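Local structure of macromomycin (Streptomyces macromomyceticus, 2MCM) at residues A1-S13 / T17-T29; I62-A74 / G84-L97. The protein carries, bound non-covalently, the cytotoxic and mutagenic chromophore of the antibiotic auromomycin, which intercalates weakly into DNA and causes single- and double-strand breaks. One frame throughout, in Å; residues are numbered along the deposited sequence.

Contact 1 (A1-S13 / T17-T29); sequences APGVTVTPATGLS and TVTVSATGLTPGT
The antiparallel hairpin of strands 3-7 and 16-23, which supplies two strands of the three-stranded sheet in this neocarzinostatin-type beta sandwich, brings Gly3, Thr5 and Thr7 opposite Thr23, Ser21 and Thr19 as hydrogen-bonded pairs. In the middle pair Thr5 N reaches Ser21 O at 2.8 Å, and Ser21 N returns a nearly straight bond to Thr5 O (177° at the hydrogen). Beyond the strand ends, Ala1 N takes a lone pair of Gly24 O at 2.8 Å, in the carbonyl plane. Val4, Val6, Val20 and Ala22 share one face, and Val4, Val6 and Ala22 pack on strands 93-98 and 104-109. Val18 spreads its two methyls: CG2 meets Val6 CG1 at 3.8 Å, while CG1, turned away from the carbonyl carbon (chi1 -62°), lies by Leu12 CD2 at 3.9 Å, the two side chains crossing at about a right angle. On the threonine and serine face, one water joins Thr7 O (2.9 Å) to Thr19 OG1, and another links Ala1 O to Thr23 OG1 (2.7 Å from the water). The hairpin is thus two-faced: hydroxyls and bridging waters on one side, valine and alanine hydrocarbon packed into the sandwich on the other.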
loop_
_atom_site.group_PDB
_atom_site.type_symbol
_atom_site.label_atom_id
_atom_site.label_comp_id
_atom_site.label_asym_id
_atom_site.label_seq_id
_atom_site.Cartn_x
_atom_site.Cartn_y
_atom_site.Cartn_z
ATOM N N ALA A 1 16.775 7.011 -1.527
ATOM C CA ALA A 1 15.868 7.670 -0.522
ATOM C C ALA A 1 14.407 7.532 -0.935
ATOM O O ALA A 1 13.969 8.411 -1.727
ATOM C CB ALA A 1 16.248 9.191 -0.592
ATOM N N PRO A 2 13.665 6.580 -0.402
ATOM C CA PRO A 2 12.287 6.378 -0.858
ATOM C C PRO A 2 11.330 7.511 -0.684
ATOM O O PRO A 2 11.210 8.129 0.384
ATOM C CB PRO A 2 11.773 5.096 -0.197
ATOM C CG PRO A 2 12.981 4.453 0.391
ATOM C CD PRO A 2 14.071 5.505 0.494
ATOM N N GLY A 3 10.548 7.737 -1.758
ATOM C CA GLY A 3 9.495 8.769 -1.703
ATOM C C GLY A 3 8.326 8.149 -2.568
ATOM O O GLY A 3 8.669 7.430 -3.510
ATOM N N VAL A 4 7.141 8.498 -2.158
ATOM C CA VAL A 4 6.004 7.922 -2.954
ATOM C C VAL A 4 4.952 9.034 -3.108
ATOM O O VAL A 4 4.791 9.895 -2.219
ATOM C CB VAL A 4 5.387 6.733 -2.185
ATOM C CG1 VAL A 4 4.512 7.215 -1.038
ATOM C CG2 VAL A 4 4.582 5.840 -3.140
ATOM N N THR A 5 4.236 8.962 -4.187
ATOM C CA THR A 5 3.106 9.847 -4.460
ATOM C C THR A 5 1.961 8.896 -4.914
ATOM O O THR A 5 2.277 7.942 -5.626
ATOM C CB THR A 5 3.515 10.813 -5.643
ATOM O OG1 THR A 5 2.427 11.833 -5.521
ATOM C CG2 THR A 5 3.564 10.213 -7.002
ATOM N N VAL A 6 0.799 9.103 -4.404
ATOM C CA VAL A 6 -0.410 8.293 -4.800
ATOM C C VAL A 6 -1.380 9.274 -5.450
ATOM O O VAL A 6 -1.708 10.286 -4.813
ATOM C CB VAL A 6 -0.987 7.631 -3.597
ATOM C CG1 VAL A 6 -2.291 6.843 -3.927
ATOM C CG2 VAL A 6 -0.035 6.694 -2.857
ATOM N N THR A 7 -1.784 8.942 -6.691
ATOM C CA THR A 7 -2.700 9.878 -7.380
ATOM C C THR A 7 -3.895 9.170 -7.996
ATOM O O THR A 7 -3.645 8.209 -8.720
ATOM C CB THR A 7 -1.883 10.469 -8.626
ATOM O OG1 THR A 7 -0.681 11.084 -8.100
ATOM C CG2 THR A 7 -2.763 11.470 -9.378
ATOM N N PRO A 8 -5.099 9.571 -7.698
ATOM C CA PRO A 8 -5.450 10.623 -6.747
ATOM C C PRO A 8 -5.317 10.001 -5.335
ATOM O O PRO A 8 -5.174 8.760 -5.212
ATOM C CB PRO A 8 -6.936 10.921 -6.996
ATOM C CG PRO A 8 -7.457 9.813 -7.840
ATOM C CD PRO A 8 -6.298 8.929 -8.312
ATOM N N ALA A 9 -5.351 10.838 -4.299
ATOM C CA ALA A 9 -5.243 10.258 -2.928
ATOM C C ALA A 9 -6.404 10.639 -2.039
ATOM O O ALA A 9 -6.489 10.114 -0.905
ATOM C CB ALA A 9 -3.947 10.794 -2.267
ATOM N N THR A 10 -7.355 11.484 -2.412
ATOM C CA THR A 10 -8.488 11.905 -1.570
ATOM C C THR A 10 -9.824 11.835 -2.349
ATOM O O THR A 10 -9.725 11.912 -3.579
ATOM C CB THR A 10 -8.311 13.432 -1.124
ATOM O OG1 THR A 10 -8.129 14.195 -2.366
ATOM C CG2 THR A 10 -7.082 13.608 -0.220
ATOM N N GLY A 11 -10.892 11.732 -1.603
ATOM C CA GLY A 11 -12.250 11.641 -2.177
ATOM C C GLY A 11 -12.338 10.373 -3.043
ATOM O O GLY A 11 -13.046 10.415 -4.093
ATOM N N LEU A 12 -11.628 9.323 -2.683
ATOM C CA LEU A 12 -11.654 8.116 -3.562
ATOM C C LEU A 12 -12.961 7.388 -3.373
ATOM O O LEU A 12 -13.695 7.416 -2.413
ATOM C CB LEU A 12 -10.461 7.223 -3.011
ATOM C CG LEU A 12 -9.098 7.848 -3.171
ATOM C CD1 LEU A 12 -8.036 6.899 -2.635
ATOM C CD2 LEU A 12 -8.716 8.198 -4.642
ATOM N N SER A 13 -13.191 6.579 -4.493
ATOM C CA SER A 13 -14.372 5.706 -4.487
ATOM C C SER A 13 -13.921 4.280 -4.155
ATOM O O SER A 13 -12.745 3.948 -4.419
ATOM C CB SER A 13 -14.874 5.565 -5.966
ATOM O OG SER A 13 -15.265 6.833 -6.446
ATOM N N THR A 17 -9.034 2.797 -9.129
ATOM C CA THR A 17 -7.637 2.479 -9.413
ATOM C C THR A 17 -6.819 3.728 -9.119
ATOM O O THR A 17 -7.175 4.783 -9.668
ATOM C CB THR A 17 -7.387 2.114 -10.945
ATOM O OG1 THR A 17 -8.143 0.907 -11.133
ATOM C CG2 THR A 17 -5.884 1.818 -11.196
ATOM N N VAL A 18 -5.745 3.596 -8.326
ATOM C CA VAL A 18 -4.890 4.823 -8.122
ATOM C C VAL A 18 -3.512 4.497 -8.688
ATOM O O VAL A 18 -3.238 3.279 -8.943
ATOM C CB VAL A 18 -4.826 5.177 -6.638
ATOM C CG1 VAL A 18 -6.168 5.523 -6.009
ATOM C CG2 VAL A 18 -4.121 4.126 -5.803
ATOM N N THR A 19 -2.662 5.469 -8.914
ATOM C CA THR A 19 -1.329 5.172 -9.420
ATOM C C THR A 19 -0.320 5.446 -8.251
ATOM O O THR A 19 -0.461 6.563 -7.714
ATOM C CB THR A 19 -0.975 6.097 -10.632
ATOM O OG1 THR A 19 -1.971 5.774 -11.679
ATOM C CG2 THR A 19 0.482 5.937 -11.110
ATOM N N VAL A 20 0.480 4.493 -7.993
ATOM C CA VAL A 20 1.529 4.681 -6.918
ATOM C C VAL A 20 2.826 4.947 -7.645
ATOM O O VAL A 20 3.271 4.067 -8.414
ATOM C CB VAL A 20 1.614 3.432 -6.061
ATOM C CG1 VAL A 20 2.722 3.590 -4.971
ATOM C CG2 VAL A 20 0.310 3.062 -5.403
ATOM N N SER A 21 3.470 6.069 -7.482
ATOM C CA SER A 21 4.740 6.430 -8.119
ATOM C C SER A 21 5.803 6.606 -7.000
ATOM O O SER A 21 5.561 7.426 -6.100
ATOM C CB SER A 21 4.773 7.744 -8.875
ATOM O OG SER A 21 3.708 7.720 -9.812
ATOM N N ALA A 22 6.829 5.805 -7.183
ATOM C CA ALA A 22 7.901 5.898 -6.127
ATOM C C ALA A 22 9.210 6.145 -6.793
ATOM O O ALA A 22 9.493 5.780 -7.942
ATOM C CB ALA A 22 7.870 4.595 -5.345
ATOM N N THR A 23 10.091 6.834 -6.034
ATOM C CA THR A 23 11.427 7.146 -6.515
ATOM C C THR A 23 12.442 6.945 -5.351
ATOM O O THR A 23 12.002 6.769 -4.236
ATOM C CB THR A 23 11.552 8.670 -6.981
ATOM O OG1 THR A 23 11.144 9.426 -5.826
ATOM C CG2 THR A 23 10.678 8.903 -8.234
ATOM N N GLY A 24 13.697 6.887 -5.773
ATOM C CA GLY A 24 14.765 6.763 -4.712
ATOM C C GLY A 24 14.840 5.358 -4.200
ATOM O O GLY A 24 15.341 5.164 -3.052
ATOM N N LEU A 25 14.357 4.332 -4.924
ATOM C CA LEU A 25 14.432 2.965 -4.433
ATOM C C LEU A 25 15.723 2.300 -4.907
ATOM O O LEU A 25 16.533 2.881 -5.681
ATOM C CB LEU A 25 13.213 2.175 -5.105
ATOM C CG LEU A 25 11.861 2.828 -4.857
ATOM C CD1 LEU A 25 10.759 1.986 -5.580
ATOM C CD2 LEU A 25 11.551 2.957 -3.393
ATOM N N THR A 26 15.884 1.054 -4.489
ATOM C CA THR A 26 17.106 0.313 -4.895
ATOM C C THR A 26 16.879 -0.520 -6.127
ATOM O O THR A 26 15.950 -1.381 -6.008
ATOM C CB THR A 26 17.510 -0.606 -3.691
ATOM O OG1 THR A 26 17.691 0.289 -2.544
ATOM C CG2 THR A 26 18.734 -1.453 -3.996
ATOM N N PRO A 27 17.571 -0.267 -7.199
ATOM C CA PRO A 27 17.339 -1.056 -8.435
ATOM C C PRO A 27 17.436 -2.521 -8.153
ATOM O O PRO A 27 18.391 -2.990 -7.443
ATOM C CB PRO A 27 18.448 -0.585 -9.373
ATOM C CG PRO A 27 18.693 0.840 -8.913
ATOM C CD PRO A 27 18.600 0.790 -7.388
ATOM N N GLY A 28 16.517 -3.313 -8.721
ATOM C CA GLY A 28 16.502 -4.751 -8.573
ATOM C C GLY A 28 15.852 -5.284 -7.357
ATOM O O GLY A 28 15.740 -6.539 -7.231
ATOM N N THR A 29 15.439 -4.480 -6.387
ATOM C CA THR A 29 14.767 -4.991 -5.201
ATOM C C THR A 29 13.233 -5.071 -5.509
ATOM O O THR A 29 12.762 -4.186 -6.196
ATOM C CB THR A 29 14.994 -3.962 -4.011
ATOM O OG1 THR A 29 16.429 -4.036 -3.785
ATOM C CG2 THR A 29 14.188 -4.349 -2.785
HETATM O O HOH W 1 12.711 10.263 -3.813
HETATM O O HOH W 2 -4.212 7.503 -11.440
#

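Contact 2 (I62-A74 / G84-L97); sequences ITAQLKVHSSFQA and GTVNCKVVSCSAGL
Asn87 OD1, on the residue paired with Ser71 across the hairpin, is gripped by two donors: Lys89 N at 2.8 Å, which closes an Asx turn after the strand, and a water at 3.1 Å. In one deposited conformer of Ser71 the same water also bonds Ser71 OG. Close by, Ser70 O receives Cys88 N at 2.7 Å, nearly in line with its carbonyl bond, just where the chain turns into strand 71-76. Strands 71-76 and 81-87 form an antiparallel hairpin, with Phe72 and Val86 as a hydrogen-bonded pair. Phe72, its CG between the backbone N and carbonyl carbon (chi1 66°), lies alongside Val86 and takes Val86 CB over one ring face, 4.0 Å from the centroid, as a CH-pi contact. The Cys88-Cys93 disulfide meets the edge of that ring instead: Cys88 SG is 3.6 Å from Phe72 CE2, with Cys93 SG a little farther off. On the other face of the hairpin, Gln73 bends at chi2 (-49°) and sends NE2 straight to Thr85 OG1 at 2.8 Å, with the hydroxyl in the amide plane. Across the sandwich, strand 62-68 meets strand 93-98 through methyl groups: Leu66 CD2 rests on Ala95 CB, and Ile62 CD1 touches Leu97 CD1 in the given conformer.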
loop_
_atom_site.group_PDB
_atom_site.type_symbol
_atom_site.label_atom_id
_atom_site.label_comp_id
_atom_site.label_asym_id
_atom_site.label_seq_id
_atom_site.Cartn_x
_atom_site.Cartn_y
_atom_site.Cartn_z
ATOM N N ILE A 62 9.444 2.954 -9.446
ATOM C CA ILE A 62 8.334 2.038 -9.640
ATOM C C ILE A 62 7.104 2.924 -9.922
ATOM O O ILE A 62 6.874 3.943 -9.237
ATOM C CB ILE A 62 7.996 1.145 -8.406
ATOM C CG1 ILE A 62 9.032 -0.005 -8.346
ATOM C CG2 ILE A 62 6.509 0.659 -8.512
ATOM C CD1 ILE A 62 8.819 -0.884 -7.090
ATOM N N THR A 63 6.322 2.486 -10.934
ATOM C CA THR A 63 5.032 3.203 -11.177
ATOM C C THR A 63 4.033 2.024 -11.270
ATOM O O THR A 63 4.298 1.198 -12.188
ATOM C CB THR A 63 4.940 4.069 -12.456
ATOM O OG1 THR A 63 5.924 5.109 -12.320
ATOM C CG2 THR A 63 3.527 4.742 -12.527
ATOM N N ALA A 64 3.076 1.969 -10.391
ATOM C CA ALA A 64 2.127 0.865 -10.401
ATOM C C ALA A 64 0.703 1.307 -10.145
ATOM O O ALA A 64 0.421 2.252 -9.417
ATOM C CB ALA A 64 2.507 -0.114 -9.253
ATOM N N GLN A 65 -0.207 0.530 -10.721
ATOM C CA GLN A 65 -1.647 0.737 -10.507
ATOM C C GLN A 65 -2.058 -0.119 -9.341
ATOM O O GLN A 65 -1.652 -1.323 -9.294
ATOM C CB GLN A 65 -2.471 0.372 -11.782
ATOM C CG GLN A 65 -2.184 1.376 -12.889
ATOM C CD GLN A 65 -3.236 1.237 -13.999
ATOM O OE1 GLN A 65 -4.142 0.390 -14.031
ATOM N NE2 GLN A 65 -3.040 2.129 -14.954
ATOM N N LEU A 66 -2.903 0.360 -8.486
ATOM C CA LEU A 66 -3.414 -0.334 -7.342
ATOM C C LEU A 66 -4.921 -0.084 -7.208
ATOM O O LEU A 66 -5.286 1.092 -7.221
ATOM C CB LEU A 66 -2.639 0.161 -6.044
ATOM C CG LEU A 66 -3.146 -0.427 -4.754
ATOM C CD1 LEU A 66 -2.866 -1.896 -4.601
ATOM C CD2 LEU A 66 -2.534 0.331 -3.543
ATOM N N LYS A 67 -5.703 -1.157 -7.086
ATOM C CA LYS A 67 -7.154 -0.921 -6.890
ATOM C C LYS A 67 -7.417 -0.778 -5.404
ATOM O O LYS A 67 -7.030 -1.738 -4.639
ATOM C CB LYS A 67 -7.913 -2.109 -7.523
ATOM C CG LYS A 67 -9.394 -1.685 -7.694
ATOM C CD LYS A 67 -10.205 -2.778 -8.422
ATOM C CE LYS A 67 -9.666 -3.039 -9.819
ATOM N NZ LYS A 67 -10.615 -3.970 -10.598
ATOM N N VAL A 68 -8.056 0.266 -4.938
ATOM C CA VAL A 68 -8.311 0.439 -3.492
ATOM C C VAL A 68 -9.774 0.277 -3.166
ATOM O O VAL A 68 -10.664 0.458 -4.033
ATOM C CB VAL A 68 -7.813 1.822 -2.955
ATOM C CG1 VAL A 68 -6.285 1.873 -3.089
ATOM C CG2 VAL A 68 -8.527 2.972 -3.649
ATOM N N HIS A 69 -10.048 -0.071 -1.938
ATOM C CA HIS A 69 -11.419 -0.316 -1.470
ATOM C C HIS A 69 -11.643 0.362 -0.120
ATOM O O HIS A 69 -10.739 0.523 0.695
ATOM C CB HIS A 69 -11.687 -1.838 -1.335
ATOM C CG HIS A 69 -11.532 -2.575 -2.659
ATOM N ND1 HIS A 69 -10.434 -3.132 -3.156
ATOM C CD2 HIS A 69 -12.509 -2.734 -3.609
ATOM C CE1 HIS A 69 -10.687 -3.655 -4.370
ATOM N NE2 HIS A 69 -11.963 -3.418 -4.648
ATOM N N SER A 70 -12.885 0.832 0.029
ATOM C CA SER A 70 -13.161 1.603 1.282
ATOM C C SER A 70 -13.193 0.733 2.493
ATOM O O SER A 70 -13.040 1.290 3.607
ATOM C CB SER A 70 -14.402 2.501 1.152
ATOM O OG SER A 70 -15.487 1.652 0.810
ATOM N N SER A 71 -13.413 -0.553 2.339
ATOM C CA SER A 71 -13.351 -1.522 3.453
ATOM C C SER A 71 -12.614 -2.720 2.858
ATOM O O SER A 71 -12.824 -3.026 1.632
ATOM C CB SER A 71 -14.676 -1.952 4.030
ATOM O OG SER A 71 -15.338 -0.864 4.674
ATOM N N PHE A 72 -11.823 -3.406 3.630
ATOM C CA PHE A 72 -11.111 -4.606 3.092
ATOM C C PHE A 72 -10.863 -5.560 4.234
ATOM O O PHE A 72 -10.977 -5.187 5.403
ATOM C CB PHE A 72 -9.827 -4.130 2.453
ATOM C CG PHE A 72 -8.756 -3.520 3.299
ATOM C CD1 PHE A 72 -7.819 -4.362 3.938
ATOM C CD2 PHE A 72 -8.643 -2.138 3.479
ATOM C CE1 PHE A 72 -6.767 -3.827 4.684
ATOM C CE2 PHE A 72 -7.604 -1.601 4.256
ATOM C CZ PHE A 72 -6.722 -2.445 4.881
ATOM N N GLN A 73 -10.551 -6.815 3.908
ATOM C CA GLN A 73 -10.192 -7.834 4.887
ATOM C C GLN A 73 -8.655 -7.742 4.973
ATOM O O GLN A 73 -7.931 -7.886 3.983
ATOM C CB GLN A 73 -10.531 -9.269 4.429
ATOM C CG GLN A 73 -12.037 -9.515 4.355
ATOM C CD GLN A 73 -12.706 -9.059 5.627
ATOM O OE1 GLN A 73 -12.247 -9.533 6.733
ATOM N NE2 GLN A 73 -13.687 -8.153 5.603
ATOM N N ALA A 74 -8.221 -7.424 6.187
ATOM C CA ALA A 74 -6.762 -7.259 6.366
ATOM C C ALA A 74 -6.106 -8.586 6.759
ATOM O O ALA A 74 -6.765 -9.366 7.472
ATOM C CB ALA A 74 -6.549 -6.229 7.474
ATOM N N GLY A 84 -9.332 -9.474 9.954
ATOM C CA GLY A 84 -10.746 -8.993 10.076
ATOM C C GLY A 84 -10.910 -7.775 9.190
ATOM O O GLY A 84 -10.044 -7.414 8.357
ATOM N N THR A 85 -12.092 -7.163 9.286
ATOM C CA THR A 85 -12.429 -6.073 8.420
ATOM C C THR A 85 -11.846 -4.753 8.864
ATOM O O THR A 85 -11.910 -4.485 10.092
ATOM C CB THR A 85 -14.025 -5.887 8.414
ATOM O OG1 THR A 85 -14.525 -7.203 8.054
ATOM C CG2 THR A 85 -14.458 -4.786 7.449
ATOM N N VAL A 86 -11.395 -3.967 7.942
ATOM C CA VAL A 86 -10.890 -2.621 8.150
ATOM C C VAL A 86 -11.799 -1.678 7.328
ATOM O O VAL A 86 -11.947 -1.873 6.125
ATOM C CB VAL A 86 -9.428 -2.474 7.674
ATOM C CG1 VAL A 86 -8.991 -1.016 7.803
ATOM C CG2 VAL A 86 -8.452 -3.296 8.523
ATOM N N ASN A 87 -12.339 -0.639 7.948
ATOM C CA ASN A 87 -13.197 0.325 7.232
ATOM C C ASN A 87 -12.395 1.617 7.147
ATOM O O ASN A 87 -12.132 2.213 8.250
ATOM C CB ASN A 87 -14.490 0.471 8.009
ATOM C CG ASN A 87 -15.395 1.501 7.366
ATOM O OD1 ASN A 87 -15.051 2.391 6.589
ATOM N ND2 ASN A 87 -16.639 1.308 7.867
ATOM N N CYS A 88 -11.980 2.031 5.999
ATOM C CA CYS A 88 -11.141 3.204 5.779
ATOM C C CYS A 88 -11.904 4.517 5.888
ATOM O O CYS A 88 -11.209 5.539 5.697
ATOM C CB CYS A 88 -10.342 3.104 4.484
ATOM S SG CYS A 88 -9.264 1.606 4.388
ATOM N N LYS A 89 -13.165 4.483 6.191
ATOM C CA LYS A 89 -13.910 5.719 6.384
ATOM C C LYS A 89 -13.913 5.933 7.891
ATOM O O LYS A 89 -14.371 7.026 8.304
ATOM C CB LYS A 89 -15.331 5.643 5.801
ATOM C CG LYS A 89 -15.259 5.809 4.271
ATOM C CD LYS A 89 -16.567 5.729 3.540
ATOM C CE LYS A 89 -17.403 6.980 3.511
ATOM N NZ LYS A 89 -16.600 8.234 3.526
ATOM N N VAL A 90 -13.456 5.002 8.691
ATOM C CA VAL A 90 -13.421 5.107 10.168
ATOM C C VAL A 90 -11.985 5.215 10.662
ATOM O O VAL A 90 -11.746 5.955 11.659
ATOM C CB VAL A 90 -14.163 3.884 10.794
ATOM C CG1 VAL A 90 -14.006 3.768 12.300
ATOM C CG2 VAL A 90 -15.605 3.876 10.352
ATOM N N VAL A 91 -11.079 4.435 10.118
ATOM C CA VAL A 91 -9.660 4.452 10.503
ATOM C C VAL A 91 -8.892 4.967 9.290
ATOM O O VAL A 91 -9.332 4.982 8.142
ATOM C CB VAL A 91 -9.091 3.128 10.968
ATOM C CG1 VAL A 91 -9.833 2.671 12.228
ATOM C CG2 VAL A 91 -8.847 2.083 9.924
ATOM N N SER A 92 -7.670 5.416 9.551
ATOM C CA SER A 92 -6.805 5.921 8.482
ATOM C C SER A 92 -6.130 4.767 7.713
ATOM O O SER A 92 -5.490 3.914 8.333
ATOM C CB SER A 92 -5.631 6.832 8.985
ATOM O OG SER A 92 -6.237 7.984 9.583
ATOM N N CYS A 93 -6.255 4.777 6.392
ATOM C CA CYS A 93 -5.580 3.745 5.579
ATOM C C CYS A 93 -4.559 4.390 4.678
ATOM O O CYS A 93 -4.624 5.676 4.519
ATOM C CB CYS A 93 -6.650 3.077 4.648
ATOM S SG CYS A 93 -7.777 2.116 5.693
ATOM N N SER A 94 -3.636 3.670 4.122
ATOM C CA SER A 94 -2.659 4.222 3.219
ATOM C C SER A 94 -2.461 3.315 2.002
ATOM O O SER A 94 -2.942 2.161 1.986
ATOM C CB SER A 94 -1.251 4.289 3.927
ATOM O OG SER A 94 -0.846 2.994 4.284
ATOM N N ALA A 95 -1.809 3.813 1.011
ATOM C CA ALA A 95 -1.324 3.069 -0.159
ATOM C C ALA A 95 0.203 3.344 -0.154
ATOM O O ALA A 95 0.642 4.473 0.111
ATOM C CB ALA A 95 -1.957 3.528 -1.466
ATOM N N GLY A 96 0.993 2.284 -0.423
ATOM C CA GLY A 96 2.439 2.570 -0.406
ATOM C C GLY A 96 3.151 1.301 -0.799
ATOM O O GLY A 96 2.492 0.376 -1.347
ATOM N N LEU A 97 4.442 1.224 -0.602
ATOM C CA LEU A 97 5.247 0.069 -0.952
ATOM C C LEU A 97 6.403 -0.151 0.016
ATOM O O LEU A 97 6.823 0.832 0.622
ATOM C CB LEU A 97 5.664 0.254 -2.410
ATOM C CG LEU A 97 6.756 1.229 -2.768
ATOM C CD1 LEU A 97 7.137 1.159 -4.233
ATOM C CD2 LEU A 97 6.458 2.655 -2.339
HETATM O O HOH W 3 -16.485 1.794 3.902
#

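The centres of the two contacts lie about 13 Å apart, and they follow one another along the chain: the hairpin of contact 1 is complete before segment 62-74 begins. They join in the three-stranded sheet, where strand 16-23 sits between 3-7 and 62-68. Here Val20 N approaches Ala64 O at 2.7 Å, a probable hydrogen bond, and Ala22 N probably bonds Ile62 O likewise. Strand 93-98, part of contact 2, also packs against the hairpin of contact 1, Leu97 touching Val4 and Ala22. One face of contact 1 and the 62-68/93-98 side of contact 2 thus bring the two sheets together as layers of the sandwich, while hairpin 71-76/81-87 extends the larger sheet.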